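Local atomic coordinates of putative branched-chain amino acid ABC transporter (Rhodospirillum rubrum ATCC 11170, PDB entry 3HUT), a protein that probably binds branched-chain or related amino acids outside the cytoplasmic membrane and delivers them to an ABC transporter for uptake. Residues F139-I145 with P195-A201; L229-I235 with V340-F345. All blocks are in the same frame, centred on the assembly; numbering follows the deposited sequence.

Contact 1. Residues F139-I145 with P195-A201; sequences FTSVAVI and PQAIYLA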
loop_
_atom_site.group_PDB
_atom_site.type_symbol
_atom_site.label_atom_id
_atom_site.label_comp_id
_atom_site.label_asym_id
_atom_site.label_seq_id
_atom_site.Cartn_x
_atom_site.Cartn_y
_atom_site.Cartn_z
ATOM N N PHE A 139 -10.339 -4.358 -23.932
ATOM C CA PHE A 139 -9.080 -4.157 -24.636
ATOM C C PHE A 139 -8.341 -5.457 -24.910
ATOM O O PHE A 139 -8.335 -6.369 -24.078
ATOM C CB PHE A 139 -8.192 -3.204 -23.837
ATOM C CG PHE A 139 -8.770 -1.825 -23.712
ATOM C CD1 PHE A 139 -8.815 -0.979 -24.816
ATOM C CD2 PHE A 139 -9.322 -1.395 -22.510
ATOM C CE1 PHE A 139 -9.407 0.281 -24.726
ATOM C CE2 PHE A 139 -9.918 -0.138 -22.405
ATOM C CZ PHE A 139 -9.961 0.702 -23.517
ATOM N N THR A 140 -7.724 -5.532 -26.086
ATOM C CA THR A 140 -6.970 -6.712 -26.485
ATOM C C THR A 140 -5.559 -6.360 -26.937
ATOM O O THR A 140 -4.734 -7.246 -27.140
ATOM C CB THR A 140 -7.684 -7.472 -27.616
ATOM O OG1 THR A 140 -7.980 -6.570 -28.686
ATOM C CG2 THR A 140 -8.971 -8.083 -27.105
ATOM N N SER A 141 -5.286 -5.066 -27.104
ATOM C CA SER A 141 -3.952 -4.616 -27.500
ATOM C C SER A 141 -3.658 -3.325 -26.747
ATOM O O SER A 141 -4.462 -2.394 -26.757
ATOM C CB SER A 141 -3.871 -4.354 -29.005
ATOM O OG SER A 141 -4.480 -3.119 -29.333
ATOM N N VAL A 142 -2.504 -3.267 -26.097
ATOM C CA VAL A 142 -2.156 -2.084 -25.329
ATOM C C VAL A 142 -0.687 -1.704 -25.465
ATOM O O VAL A 142 0.149 -2.500 -25.903
ATOM C CB VAL A 142 -2.469 -2.316 -23.827
ATOM C CG1 VAL A 142 -1.545 -3.395 -23.275
ATOM C CG2 VAL A 142 -2.330 -1.015 -23.038
ATOM N N ALA A 143 -0.390 -0.469 -25.088
ATOM C CA ALA A 143 0.968 0.038 -25.104
ATOM C C ALA A 143 1.329 0.157 -23.630
ATOM O O ALA A 143 0.536 0.668 -22.835
ATOM C CB ALA A 143 1.018 1.412 -25.774
ATOM N N VAL A 144 2.500 -0.337 -23.251
ATOM C CA VAL A 144 2.918 -0.242 -21.864
ATOM C C VAL A 144 4.129 0.672 -21.768
ATOM O O VAL A 144 5.134 0.460 -22.445
ATOM C CB VAL A 144 3.305 -1.611 -21.280
ATOM C CG1 VAL A 144 3.795 -1.432 -19.841
ATOM C CG2 VAL A 144 2.109 -2.566 -21.329
ATOM N N ILE A 145 4.018 1.702 -20.941
ATOM C CA ILE A 145 5.114 2.635 -20.736
ATOM C C ILE A 145 5.418 2.579 -19.248
ATOM O O ILE A 145 4.545 2.853 -18.425
ATOM C CB ILE A 145 4.716 4.072 -21.113
ATOM C CG1 ILE A 145 4.171 4.105 -22.539
ATOM C CG2 ILE A 145 5.928 4.990 -20.997
ATOM C CD1 ILE A 145 3.761 5.486 -22.990
ATOM N N PRO A 195 -2.069 0.941 -30.774
ATOM C CA PRO A 195 -2.679 0.148 -29.703
ATOM C C PRO A 195 -4.052 0.742 -29.372
ATOM O O PRO A 195 -4.327 1.885 -29.723
ATOM C CB PRO A 195 -1.681 0.301 -28.555
ATOM C CG PRO A 195 -1.118 1.673 -28.785
ATOM C CD PRO A 195 -0.895 1.684 -30.283
ATOM N N GLN A 196 -4.911 -0.028 -28.710
ATOM C CA GLN A 196 -6.242 0.456 -28.349
ATOM C C GLN A 196 -6.190 1.318 -27.088
ATOM O O GLN A 196 -7.043 2.176 -26.875
ATOM C CB GLN A 196 -7.193 -0.712 -28.096
ATOM C CG GLN A 196 -7.333 -1.693 -29.240
ATOM C CD GLN A 196 -8.181 -2.885 -28.848
ATOM O OE1 GLN A 196 -8.042 -3.417 -27.745
ATOM N NE2 GLN A 196 -9.062 -3.317 -29.749
ATOM N N ALA A 197 -5.190 1.082 -26.250
ATOM C CA ALA A 197 -5.061 1.846 -25.018
ATOM C C ALA A 197 -3.627 1.859 -24.524
ATOM O O ALA A 197 -2.767 1.149 -25.053
ATOM C CB ALA A 197 -5.978 1.266 -23.943
ATOM N N ILE A 198 -3.388 2.669 -23.496
ATOM C CA ILE A 198 -2.065 2.813 -22.907
ATOM C C ILE A 198 -2.100 2.579 -21.400
ATOM O O ILE A 198 -2.998 3.068 -20.708
ATOM C CB ILE A 198 -1.517 4.242 -23.148
ATOM C CG1 ILE A 198 -1.495 4.542 -24.647
ATOM C CG2 ILE A 198 -0.118 4.378 -22.542
ATOM C CD1 ILE A 198 -1.127 5.977 -24.980
ATOM N N TYR A 199 -1.131 1.816 -20.902
ATOM C CA TYR A 199 -1.033 1.568 -19.471
ATOM C C TYR A 199 0.272 2.196 -19.006
ATOM O O TYR A 199 1.338 1.870 -19.530
ATOM C CB TYR A 199 -1.003 0.071 -19.148
ATOM C CG TYR A 199 -0.870 -0.170 -17.659
ATOM C CD1 TYR A 199 -1.928 0.124 -16.794
ATOM C CD2 TYR A 199 0.333 -0.612 -17.102
ATOM C CE1 TYR A 199 -1.794 -0.010 -15.408
ATOM C CE2 TYR A 199 0.477 -0.751 -15.710
ATOM C CZ TYR A 199 -0.592 -0.445 -14.875
ATOM O OH TYR A 199 -0.469 -0.562 -13.504
ATOM N N LEU A 200 0.191 3.094 -18.029
ATOM C CA LEU A 200 1.383 3.767 -17.525
ATOM C C LEU A 200 1.865 3.249 -16.174
ATOM O O LEU A 200 1.182 3.403 -15.161
ATOM C CB LEU A 200 1.124 5.275 -17.403
ATOM C CG LEU A 200 0.733 6.020 -18.687
ATOM C CD1 LEU A 200 0.491 7.498 -18.382
ATOM C CD2 LEU A 200 1.843 5.850 -19.724
ATOM N N ALA A 201 3.042 2.636 -16.162
ATOM C CA ALA A 201 3.622 2.155 -14.920
ATOM C C ALA A 201 4.608 3.239 -14.518
ATOM O O ALA A 201 5.823 3.065 -14.649
ATOM C CB ALA A 201 4.348 0.830 -15.147
HETATM O O HOH W 1 -10.405 -5.619 -28.251
#
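With CG of Gln196 anti to its own carbonyl carbon (chi1 -56°), the extended chain beyond it carries the side-chain amide to the backbone N-H groups of Thr140 and Ser141, where the chain enters strand 141-147. There OE1 is gripped twice: Thr140 N points at it almost straight (2.7 Å to Gln196 OE1), while Ser141 N reaches the same oxygen from above the carbonyl plane at 3.3 Å. A glutamine suits the place because its amide serves both ways, NE2 donating to a water that also bonds Thr140 OG1. Ser141 returns the bond, its O and OG sharing the one N-H of Gln196, a forked and bent arrangement. Phe139, whose CG also lies anti to its carbonyl carbon, turns one ring face to Ala197; Ala197 CB sits 3.9 Å from the centroid of the Phe139 ring in a CH-pi contact.

Farther on the backbones pair in parallel: Ala143 N bonds Ala197 O, Tyr199 N bonds Ala143 O (2.8 Å), Ile145 N bonds Tyr199 O, and Ala201 N bonds Ile145 O (2.7 Å). On one face Leu200 CD2 packs against Ile145 CB at 3.7 Å, and Ala143 leaves room for the Pro195 ring. On the other, Val142, Val144 and Tyr199 meet helices 126-136 and 150-165, with Tyr199 OH bonded to Asn130. Parallel strands packed against helices in this way form the core of a lobe in periplasmic binding proteins.

Contact 2. Residues L229-I235 with V340-F345; sequences LYSPKFI and VREGDF
Phe345 lays its ring between Tyr230 and Ile235, with Ser231 O at the ring edge. Its CB already lies beside the Tyr230 ring, 4.1 Å from CE1. Beyond it, CG and CD2 meet the same tyrosine edge, with Phe345 CD2 3.6 Å from Tyr230 CE1; the two rings make an edge-to-face pair, planes 61° apart, in which the tyrosine offers its edge and the phenylalanine its face. Phe345 CE1 approaches Phe234 CD2 at 4.2 Å, the two side chains crossing at about a right angle. The far end, CE2 and CZ, comes to Ser231 O, each 3.4 Å away, so that this oxygen lies near the ring plane, where the aromatic hydrogens carry slight positive charge. The same oxygen accepts from Phe234 N in the first turn of helix 232-238.

The remaining face of the Phe345 ring is met by Ile235. With CG1 anti to the carbonyl carbon (chi1 -61°), its chain stretches CD1 over the ring, 4.2 Å from the centroid, and also against Asp344 CA. A long branched side chain fits here, since CG1 meets Val340 CG1 while CG2 rests near Gly343 O. Glu342 and Gly343 are the central residues of a type I' beta turn, closed by Arg341 N bonding Asp344 O; both have positive phi, which glycine adopts easily, and their N-H groups bond the carboxylate of Glu243.

Ser231 is the N-cap, its OG accepting from Lys233 N; proline at 232, which has no N-H to donate, costs no helical hydrogen bond in the first turn. Tyr230 OH bonds Leu253 N, which holds the hydroxyl end of the ring. Overall, a capped helix start packs through an aromatic cluster onto a beta-hairpin, strands 331-341 and 344-347, at the margin of the lobe's mixed sheet.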
loop_
_atom_site.group_PDB
_atom_site.type_symbol
_atom_site.label_atom_id
_atom_site.label_comp_id
_atom_site.label_asym_id
_atom_site.label_seq_id
_atom_site.Cartn_x
_atom_site.Cartn_y
_atom_site.Cartn_z
ATOM N N LEU A 229 0.103 7.306 -9.693
ATOM C CA LEU A 229 -0.429 8.506 -10.332
ATOM C C LEU A 229 -1.395 9.211 -9.394
ATOM O O LEU A 229 -1.757 10.370 -9.616
ATOM C CB LEU A 229 -1.190 8.150 -11.617
ATOM C CG LEU A 229 -0.448 7.440 -12.753
ATOM C CD1 LEU A 229 -1.406 7.181 -13.913
ATOM C CD2 LEU A 229 0.708 8.295 -13.212
ATOM N N TYR A 230 -1.805 8.509 -8.341
ATOM C CA TYR A 230 -2.774 9.046 -7.390
ATOM C C TYR A 230 -2.247 10.133 -6.469
ATOM O O TYR A 230 -1.620 9.857 -5.445
ATOM C CB TYR A 230 -3.360 7.915 -6.541
ATOM C CG TYR A 230 -4.530 8.346 -5.687
ATOM C CD1 TYR A 230 -5.678 8.882 -6.270
ATOM C CD2 TYR A 230 -4.505 8.189 -4.303
ATOM C CE1 TYR A 230 -6.774 9.246 -5.497
ATOM C CE2 TYR A 230 -5.597 8.549 -3.519
ATOM C CZ TYR A 230 -6.729 9.076 -4.122
ATOM O OH TYR A 230 -7.820 9.420 -3.354
ATOM N N SER A 231 -2.533 11.375 -6.835
ATOM C CA SER A 231 -2.116 12.534 -6.064
ATOM C C SER A 231 -2.795 13.767 -6.636
ATOM O O SER A 231 -3.021 13.859 -7.841
ATOM C CB SER A 231 -0.597 12.721 -6.145
ATOM O OG SER A 231 -0.210 13.989 -5.628
ATOM N N PRO A 232 -3.151 14.727 -5.777
ATOM C CA PRO A 232 -3.794 15.917 -6.335
ATOM C C PRO A 232 -2.835 16.585 -7.326
ATOM O O PRO A 232 -3.265 17.254 -8.265
ATOM C CB PRO A 232 -4.084 16.772 -5.095
ATOM C CG PRO A 232 -3.067 16.310 -4.092
ATOM C CD PRO A 232 -3.017 14.823 -4.314
ATOM N N LYS A 233 -1.535 16.368 -7.126
ATOM C CA LYS A 233 -0.520 16.944 -8.001
ATOM C C LYS A 233 -0.633 16.425 -9.430
ATOM O O LYS A 233 -0.255 17.117 -10.370
ATOM C CB LYS A 233 0.884 16.672 -7.446
ATOM C CG LYS A 233 1.130 17.342 -6.098
ATOM C CD LYS A 233 2.507 17.033 -5.521
ATOM C CE LYS A 233 3.624 17.833 -6.192
ATOM N NZ LYS A 233 3.978 17.369 -7.572
ATOM N N PHE A 234 -1.160 15.215 -9.596
ATOM C CA PHE A 234 -1.315 14.650 -10.933
ATOM C C PHE A 234 -2.218 15.573 -11.742
ATOM O O PHE A 234 -1.966 15.838 -12.918
ATOM C CB PHE A 234 -1.928 13.246 -10.858
ATOM C CG PHE A 234 -2.079 12.575 -12.196
ATOM C CD1 PHE A 234 -0.990 12.461 -13.063
ATOM C CD2 PHE A 234 -3.301 12.028 -12.581
ATOM C CE1 PHE A 234 -1.111 11.807 -14.292
ATOM C CE2 PHE A 234 -3.439 11.374 -13.805
ATOM C CZ PHE A 234 -2.340 11.260 -14.663
ATOM N N ILE A 235 -3.258 16.080 -11.093
ATOM C CA ILE A 235 -4.201 16.977 -11.743
ATOM C C ILE A 235 -3.639 18.399 -11.827
ATOM O O ILE A 235 -3.786 19.066 -12.847
ATOM C CB ILE A 235 -5.549 16.978 -10.985
ATOM C CG1 ILE A 235 -6.136 15.558 -11.013
ATOM C CG2 ILE A 235 -6.508 17.989 -11.605
ATOM C CD1 ILE A 235 -7.357 15.372 -10.138
ATOM N N VAL A 340 -10.303 10.226 -13.587
ATOM C CA VAL A 340 -10.140 11.657 -13.395
ATOM C C VAL A 340 -11.221 12.325 -14.223
ATOM O O VAL A 340 -11.256 12.165 -15.438
ATOM C CB VAL A 340 -8.770 12.148 -13.907
ATOM C CG1 VAL A 340 -8.676 13.667 -13.753
ATOM C CG2 VAL A 340 -7.646 11.453 -13.144
ATOM N N ARG A 341 -12.119 13.050 -13.571
ATOM C CA ARG A 341 -13.174 13.735 -14.300
ATOM C C ARG A 341 -13.451 15.072 -13.641
ATOM O O ARG A 341 -13.648 15.157 -12.432
ATOM C CB ARG A 341 -14.451 12.887 -14.343
ATOM C CG ARG A 341 -15.440 13.343 -15.408
ATOM C CD ARG A 341 -14.822 13.248 -16.810
ATOM N NE ARG A 341 -14.618 11.868 -17.248
ATOM C CZ ARG A 341 -13.937 11.521 -18.339
ATOM N NH1 ARG A 341 -13.382 12.452 -19.108
ATOM N NH2 ARG A 341 -13.821 10.240 -18.674
ATOM N N GLU A 342 -13.449 16.121 -14.452
ATOM C CA GLU A 342 -13.690 17.467 -13.965
ATOM C C GLU A 342 -12.777 17.890 -12.819
ATOM O O GLU A 342 -13.239 18.413 -11.811
ATOM C CB GLU A 342 -15.155 17.626 -13.556
ATOM C CG GLU A 342 -16.112 17.541 -14.731
ATOM C CD GLU A 342 -17.561 17.698 -14.321
ATOM O OE1 GLU A 342 -17.878 18.692 -13.631
ATOM O OE2 GLU A 342 -18.386 16.831 -14.693
ATOM N N GLY A 343 -11.481 17.637 -12.974
ATOM C CA GLY A 343 -10.513 18.066 -11.979
ATOM C C GLY A 343 -10.350 17.314 -10.674
ATOM O O GLY A 343 -9.756 17.846 -9.739
ATOM N N ASP A 344 -10.871 16.095 -10.583
ATOM C CA ASP A 344 -10.701 15.321 -9.359
ATOM C C ASP A 344 -10.901 13.847 -9.647
ATOM O O ASP A 344 -11.474 13.476 -10.675
ATOM C CB ASP A 344 -11.687 15.773 -8.277
ATOM C CG ASP A 344 -11.186 15.484 -6.865
ATOM O OD1 ASP A 344 -10.219 14.702 -6.697
ATOM O OD2 ASP A 344 -11.765 16.040 -5.914
ATOM N N PHE A 345 -10.412 13.006 -8.744
ATOM C CA PHE A 345 -10.551 11.565 -8.891
ATOM C C PHE A 345 -11.973 11.172 -8.497
ATOM O O PHE A 345 -12.475 11.588 -7.451
ATOM C CB PHE A 345 -9.535 10.855 -7.996
ATOM C CG PHE A 345 -8.108 11.176 -8.333
ATOM C CD1 PHE A 345 -7.475 10.558 -9.410
ATOM C CD2 PHE A 345 -7.399 12.109 -7.585
ATOM C CE1 PHE A 345 -6.162 10.865 -9.737
ATOM C CE2 PHE A 345 -6.081 12.426 -7.904
ATOM C CZ PHE A 345 -5.461 11.799 -8.984
#

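In the fold
Both contacts reach the same mixed sheet, in one lobe of a periplasmic binding protein fold, and they follow one another along the chain. Contact 1 joins two parallel strands; the order then runs from 197-201 through 223-225 and 246-249 to the antiparallel strand 331-341, which forms with 344-347 the hairpin that contact 2 involves. Their centres are 20 Å apart and their nearest atoms about 5 Å apart, without touching. Contact 1 lies within the parallel part of the sheet, contact 2 at its antiparallel part. In this family the ligand generally binds in the cleft between two lobes, but no ligand site is defined here by either contact.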